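Local structure of coronin (4OZU) at residues H78-D84 with A96-D101; T102-Q108 with E121-T127. The protein probably binds actin filaments, this chain being the N-terminal WD40 beta-propeller domain of the longer coronin. All coordinates share one frame; numbering follows the deposited sequence. Where two conformers were deposited one is given.

Contact 1. Residues H78-D84 with A96-D101; sequences HTASIQD and ATACED
One blade of the WD40 beta-propeller carries this contact, in which His78 reaches Thr97 and residues 82-84 pair with 96-99 as the two inner strands. His78, Thr97, Trp107 and Asp101 occupy the positions of the WD40 structural tetrad. Here Asp101 binds Thr79 instead of the His78 ring. His78 NE2 meets Thr97 OG1 at 2.7 Å, at the ring edge and in its plane. Ile82 CG1 lies over one ring face. The other ring nitrogen, ND1, bonds to Gly56 O, so both nitrogens are held and the ring rotation is fixed. Thr97 OG1 also bonds to Trp107 NE1.

The strand pairing contains a classic beta bulge. Gln83 and Asp84 both face Ala98. Gln83 N gives Ala98 O a 2.9 Å bond, and Asp84 N adds a weak one. Asp84 OD2 reaches onward to Ala136 N in the next blade.

At the other end, away from the hairpin turn, Glu100 N donates to Ser81 O at 3.0 Å, almost straight. Ala80 CB packs on Glu100 CB. Asp101 OD2 forms a salt bridge with Arg105 and accepts from Thr79 N at 3.1 Å. Thr79 OG1 donates to the anti lone pair of Asp101 OD2 at 2.7 Å.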
loop_
_atom_site.group_PDB
_atom_site.type_symbol
_atom_site.label_atom_id
_atom_site.label_comp_id
_atom_site.label_asym_id
_atom_site.label_seq_id
_atom_site.Cartn_x
_atom_site.Cartn_y
_atom_site.Cartn_z
ATOM N N HIS A 78 -20.697 -5.548 2.952
ATOM C CA HIS A 78 -19.943 -6.662 3.529
ATOM C C HIS A 78 -20.768 -7.427 4.555
ATOM O O HIS A 78 -21.555 -6.832 5.286
ATOM C CB HIS A 78 -18.659 -6.158 4.194
ATOM C CG HIS A 78 -17.925 -5.129 3.396
ATOM N ND1 HIS A 78 -18.074 -3.774 3.613
ATOM C CD2 HIS A 78 -17.032 -5.252 2.386
ATOM C CE1 HIS A 78 -17.305 -3.109 2.769
ATOM N NE2 HIS A 78 -16.662 -3.983 2.015
ATOM N N THR A 79 -20.573 -8.743 4.613
ATOM C CA THR A 79 -21.284 -9.584 5.572
ATOM C C THR A 79 -20.321 -10.094 6.648
ATOM O O THR A 79 -20.732 -10.721 7.624
ATOM C CB THR A 79 -21.991 -10.767 4.868
ATOM O OG1 THR A 79 -21.037 -11.754 4.450
ATOM C CG2 THR A 79 -22.779 -10.267 3.660
ATOM N N ALA A 80 -19.039 -9.786 6.479
ATOM C CA ALA A 80 -18.028 -10.096 7.484
ATOM C C ALA A 80 -17.018 -8.950 7.534
ATOM O O ALA A 80 -17.240 -7.907 6.932
ATOM C CB ALA A 80 -17.351 -11.426 7.174
ATOM N N SER A 81 -15.917 -9.145 8.249
ATOM C CA SER A 81 -14.961 -8.064 8.470
ATOM C C SER A 81 -14.167 -7.733 7.215
ATOM O O SER A 81 -13.944 -8.586 6.357
ATOM C CB SER A 81 -13.993 -8.425 9.595
ATOM O OG SER A 81 -13.081 -9.422 9.171
ATOM N N ILE A 82 -13.735 -6.480 7.132
ATOM C CA ILE A 82 -12.914 -6.011 6.027
ATOM C C ILE A 82 -11.445 -6.319 6.301
ATOM O O ILE A 82 -10.900 -5.918 7.332
ATOM C CB ILE A 82 -13.093 -4.499 5.801
ATOM C CG1 ILE A 82 -14.546 -4.184 5.441
ATOM C CG2 ILE A 82 -12.167 -4.006 4.698
ATOM C CD1 ILE A 82 -14.928 -2.722 5.636
ATOM N N GLN A 83 -10.811 -7.010 5.360
ATOM C CA GLN A 83 -9.414 -7.429 5.497
ATOM C C GLN A 83 -8.429 -6.513 4.784
ATOM O O GLN A 83 -7.266 -6.423 5.177
ATOM C CB GLN A 83 -9.239 -8.850 4.972
ATOM C CG GLN A 83 -9.976 -9.883 5.808
ATOM C CD GLN A 83 -9.473 -9.943 7.239
ATOM O OE1 GLN A 83 -10.240 -9.764 8.187
ATOM N NE2 GLN A 83 -8.179 -10.196 7.401
ATOM N N ASP A 84 -8.883 -5.856 3.723
ATOM C CA ASP A 84 -8.027 -4.947 2.976
ATOM C C ASP A 84 -8.880 -3.961 2.195
ATOM O O ASP A 84 -10.006 -4.259 1.803
ATOM C CB ASP A 84 -7.098 -5.714 2.019
ATOM C CG ASP A 84 -5.952 -4.852 1.485
ATOM O OD1 ASP A 84 -5.600 -3.848 2.145
ATOM O OD2 ASP A 84 -5.391 -5.183 0.408
ATOM N N ALA A 96 -11.683 -0.641 -3.801
ATOM C CA ALA A 96 -11.965 -2.054 -3.626
ATOM C C ALA A 96 -11.762 -2.492 -2.182
ATOM O O ALA A 96 -10.839 -2.048 -1.510
ATOM C CB ALA A 96 -11.085 -2.877 -4.541
ATOM N N THR A 97 -12.625 -3.390 -1.721
ATOM C CA THR A 97 -12.440 -4.025 -0.427
ATOM C C THR A 97 -12.363 -5.535 -0.597
ATOM O O THR A 97 -13.042 -6.112 -1.444
ATOM C CB THR A 97 -13.580 -3.705 0.553
ATOM O OG1 THR A 97 -14.819 -4.178 0.013
ATOM C CG2 THR A 97 -13.669 -2.216 0.818
ATOM N N ALA A 98 -11.513 -6.150 0.215
ATOM C CA ALA A 98 -11.468 -7.591 0.378
ATOM C C ALA A 98 -12.132 -7.938 1.697
ATOM O O ALA A 98 -11.909 -7.265 2.695
ATOM C CB ALA A 98 -10.041 -8.099 0.353
ATOM N N CYS A 99 -12.931 -8.998 1.710
ATOM C CA CYS A 99 -13.750 -9.312 2.872
ATOM C C CYS A 99 -13.577 -10.760 3.332
ATOM O O CYS A 99 -13.279 -11.658 2.531
ATOM C CB CYS A 99 -15.215 -9.039 2.547
ATOM S SG CYS A 99 -16.336 -9.195 3.938
ATOM N N GLU A 100 -13.761 -10.975 4.631
ATOM C CA GLU A 100 -13.688 -12.313 5.202
ATOM C C GLU A 100 -14.743 -13.235 4.616
ATOM O O GLU A 100 -14.620 -14.452 4.729
ATOM C CB GLU A 100 -13.849 -12.269 6.723
ATOM C CG GLU A 100 -12.549 -12.087 7.488
ATOM C CD GLU A 100 -12.680 -12.439 8.960
ATOM O OE1 GLU A 100 -13.824 -12.501 9.463
ATOM O OE2 GLU A 100 -11.639 -12.658 9.615
ATOM N N ASP A 101 -15.782 -12.675 3.998
ATOM C CA ASP A 101 -16.837 -13.517 3.423
ATOM C C ASP A 101 -16.472 -13.991 2.009
ATOM O O ASP A 101 -17.316 -14.534 1.295
ATOM C CB ASP A 101 -18.190 -12.786 3.419
ATOM C CG ASP A 101 -18.189 -11.511 2.589
ATOM O OD1 ASP A 101 -17.249 -11.284 1.794
ATOM O OD2 ASP A 101 -19.161 -10.731 2.732
#

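Contact 2. Residues T102-Q108 with E121-T127; sequences TIVRIWQ and EPIATLT
Glu121 and Pro122 meet Trp107 where the outermost strand of a WD40 propeller blade, 124-126, pairs antiparallel with 104-108. Glu121 touches the indole with its backbone. Its carbonyl oxygen also receives a bond from a water, which in turn accepts from Gln108 N.

Pro122 lies alongside Trp107 and makes a CH-pi contact. Its CG stands 3.9 Å from the centroid of the six-membered ring, over the face. The same CG packs on Arg105 CG at 3.8 Å, so one ring carbon touches both the indole face and the arginine chain, which lie in directions about 90° apart. The guanidinium beyond is paired with Asp101.

Ile123 starts a classic beta bulge, because it and Ala124 both face Ile106. Ile106 O takes a bent 2.8 Å bond from Ile123 N and a weak one from Ala124 N. With CG1 between its backbone N and carbonyl carbon (chi1 60°), Ile123 turns CG2 against Gln108 CB at 3.5 Å. CG1 of Ile123 packs on Ile106 CG2.

Ala124 returns a nearly linear bond, its O accepting from Ile106 N at 2.8 Å. Its CB rests on Ile106 CG1.

Thr125 is on the other face of the sheet, with Arg105. Its CG2 touches Ile103 CG2, a methyl that also covers one face of the Arg105 guanidinium.

Leu126 exchanges two backbone bonds with Val104. CD1 of Leu126 approaches both Val104 CG1 and Ile106 CD1. At Thr127 the pairing has ended, and Thr127 CG2 lies 4.3 Å from Ile103 CG1.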
loop_
_atom_site.group_PDB
_atom_site.type_symbol
_atom_site.label_atom_id
_atom_site.label_comp_id
_atom_site.label_asym_id
_atom_site.label_seq_id
_atom_site.Cartn_x
_atom_site.Cartn_y
_atom_site.Cartn_z
ATOM N N THR A 102 -15.205 -13.788 1.637
ATOM C CA THR A 102 -14.586 -14.307 0.406
ATOM C C THR A 102 -14.858 -13.461 -0.834
ATOM O O THR A 102 -14.379 -13.790 -1.921
ATOM C CB THR A 102 -15.028 -15.770 0.080
ATOM O OG1 THR A 102 -16.353 -15.790 -0.473
ATOM C CG2 THR A 102 -14.956 -16.668 1.317
ATOM N N ILE A 103 -15.572 -12.352 -0.669
ATOM C CA ILE A 103 -15.958 -11.514 -1.796
ATOM C C ILE A 103 -15.106 -10.246 -1.883
ATOM O O ILE A 103 -14.861 -9.576 -0.877
ATOM C CB ILE A 103 -17.454 -11.139 -1.697
ATOM C CG1 ILE A 103 -18.302 -12.411 -1.793
ATOM C CG2 ILE A 103 -17.849 -10.153 -2.797
ATOM C CD1 ILE A 103 -19.772 -12.221 -1.453
ATOM N N VAL A 104 -14.642 -9.936 -3.093
ATOM C CA VAL A 104 -14.015 -8.651 -3.370
ATOM C C VAL A 104 -15.072 -7.749 -3.991
ATOM O O VAL A 104 -15.736 -8.133 -4.950
ATOM C CB VAL A 104 -12.793 -8.777 -4.313
ATOM C CG1 VAL A 104 -12.193 -7.402 -4.603
ATOM C CG2 VAL A 104 -11.739 -9.680 -3.699
ATOM N N ARG A 105 -15.233 -6.557 -3.421
ATOM C CA ARG A 105 -16.259 -5.616 -3.853
ATOM C C ARG A 105 -15.621 -4.350 -4.406
ATOM O O ARG A 105 -14.713 -3.798 -3.796
ATOM C CB ARG A 105 -17.186 -5.270 -2.685
ATOM C CG ARG A 105 -18.028 -6.444 -2.212
ATOM C CD ARG A 105 -18.802 -6.118 -0.941
ATOM N NE ARG A 105 -19.703 -7.208 -0.560
ATOM C CZ ARG A 105 -19.348 -8.272 0.156
ATOM N NH1 ARG A 105 -18.101 -8.413 0.583
ATOM N NH2 ARG A 105 -20.250 -9.206 0.456
ATOM N N ILE A 106 -16.092 -3.915 -5.571
ATOM C CA ILE A 106 -15.656 -2.655 -6.164
ATOM C C ILE A 106 -16.741 -1.622 -5.903
ATOM O O ILE A 106 -17.916 -1.857 -6.180
ATOM C CB ILE A 106 -15.397 -2.768 -7.686
ATOM C CG1 ILE A 106 -14.555 -4.007 -8.017
ATOM C CG2 ILE A 106 -14.714 -1.510 -8.199
ATOM C CD1 ILE A 106 -13.250 -4.095 -7.273
ATOM N N TRP A 107 -16.336 -0.481 -5.362
ATOM C CA TRP A 107 -17.262 0.560 -4.950
ATOM C C TRP A 107 -17.076 1.831 -5.767
ATOM O O TRP A 107 -15.957 2.163 -6.147
ATOM C CB TRP A 107 -17.058 0.880 -3.475
ATOM C CG TRP A 107 -17.244 -0.280 -2.572
ATOM C CD1 TRP A 107 -16.267 -1.049 -2.018
ATOM C CD2 TRP A 107 -18.490 -0.804 -2.094
ATOM N NE1 TRP A 107 -16.825 -2.020 -1.222
ATOM C CE2 TRP A 107 -18.187 -1.893 -1.254
ATOM C CE3 TRP A 107 -19.828 -0.459 -2.297
ATOM C CZ2 TRP A 107 -19.174 -2.640 -0.620
ATOM C CZ3 TRP A 107 -20.807 -1.199 -1.664
ATOM C CH2 TRP A 107 -20.474 -2.278 -0.835
ATOM N N GLN A 108 -18.175 2.536 -6.019
ATOM C CA GLN A 108 -18.129 3.850 -6.652
ATOM C C GLN A 108 -18.822 4.889 -5.781
ATOM O O GLN A 108 -20.049 4.877 -5.636
ATOM C CB GLN A 108 -18.775 3.817 -8.034
ATOM C CG GLN A 108 -18.601 5.113 -8.812
ATOM C CD GLN A 108 -19.080 5.003 -10.243
ATOM O OE1 GLN A 108 -19.965 4.207 -10.555
ATOM N NE2 GLN A 108 -18.491 5.800 -11.124
ATOM N N GLU A 121 -24.577 -1.095 -2.390
ATOM C CA GLU A 121 -24.387 -1.919 -3.583
ATOM C C GLU A 121 -23.061 -1.619 -4.284
ATOM O O GLU A 121 -22.831 -0.494 -4.717
ATOM C CB GLU A 121 -25.540 -1.702 -4.562
ATOM C CG GLU A 121 -26.901 -2.142 -4.033
ATOM C CD GLU A 121 -27.075 -3.654 -4.008
ATOM O OE1 GLU A 121 -26.096 -4.384 -4.276
ATOM O OE2 GLU A 121 -28.202 -4.114 -3.725
ATOM N N PRO A 122 -22.176 -2.624 -4.394
ATOM C CA PRO A 122 -20.969 -2.418 -5.202
ATOM C C PRO A 122 -21.293 -2.318 -6.685
ATOM O O PRO A 122 -22.326 -2.836 -7.110
ATOM C CB PRO A 122 -20.126 -3.671 -4.929
ATOM C CG PRO A 122 -20.778 -4.382 -3.799
ATOM C CD PRO A 122 -22.212 -3.965 -3.789
ATOM N N ILE A 123 -20.430 -1.670 -7.461
ATOM C CA ILE A 123 -20.611 -1.626 -8.910
ATOM C C ILE A 123 -20.129 -2.930 -9.547
ATOM O O ILE A 123 -20.498 -3.262 -10.674
ATOM C CB ILE A 123 -19.871 -0.429 -9.550
ATOM C CG1 ILE A 123 -18.365 -0.499 -9.272
ATOM C CG2 ILE A 123 -20.462 0.880 -9.043
ATOM C CD1 ILE A 123 -17.560 0.485 -10.087
ATOM N N ALA A 124 -19.300 -3.664 -8.814
ATOM C CA ALA A 124 -18.861 -4.990 -9.235
ATOM C C ALA A 124 -18.634 -5.860 -8.003
ATOM O O ALA A 124 -18.034 -5.417 -7.018
ATOM C CB ALA A 124 -17.586 -4.906 -10.084
ATOM N N THR A 125 -19.149 -7.084 -8.067
ATOM C CA THR A 125 -19.015 -8.058 -6.995
ATOM C C THR A 125 -18.233 -9.252 -7.542
ATOM O O THR A 125 -18.734 -9.989 -8.387
ATOM C CB THR A 125 -20.391 -8.502 -6.458
ATOM O OG1 THR A 125 -21.087 -7.361 -5.939
ATOM C CG2 THR A 125 -20.241 -9.535 -5.355
ATOM N N LEU A 126 -17.002 -9.417 -7.064
ATOM C CA LEU A 126 -16.074 -10.411 -7.607
ATOM C C LEU A 126 -16.033 -11.645 -6.717
ATOM O O LEU A 126 -15.448 -11.623 -5.635
ATOM C CB LEU A 126 -14.674 -9.809 -7.752
ATOM C CG LEU A 126 -14.604 -8.427 -8.399
ATOM C CD1 LEU A 126 -13.156 -8.029 -8.592
ATOM C CD2 LEU A 126 -15.357 -8.392 -9.722
ATOM N N THR A 127 -16.665 -12.718 -7.190
ATOM C CA THR A 127 -16.888 -13.921 -6.390
ATOM C C THR A 127 -16.016 -15.074 -6.871
ATOM O O THR A 127 -15.532 -15.061 -8.006
ATOM C CB THR A 127 -18.360 -14.356 -6.448
ATOM O OG1 THR A 127 -18.719 -14.659 -7.802
ATOM C CG2 THR A 127 -19.277 -13.260 -5.919
HETATM O O HOH W 1 -13.692 -13.599 -4.544
HETATM O O HOH W 2 -20.782 1.398 -5.391
#

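Overall arrangement
Both contacts belong to the same four-stranded blade, and their centres are about 10 Å apart. Contact 1 joins the two inner strands and is largely buried. Contact 2 adds the edge strand to 104-108 and is only partly buried. Strands 94-99 and 104-108 are neighbours, so the contacts meet directly: Thr97 N lies 3.0 Å from Arg105 O, a probable hydrogen bond. Polar side chains dominate contact 1 in two groups: His78 and Thr97, which continue to Trp107, and Thr79 and Asp101, which continue to Arg105. Contact 2 has mostly apolar side-chain packing, and two waters bridge its backbones. The bulge of contact 1 is on the innermost strand, that of contact 2 on the outermost.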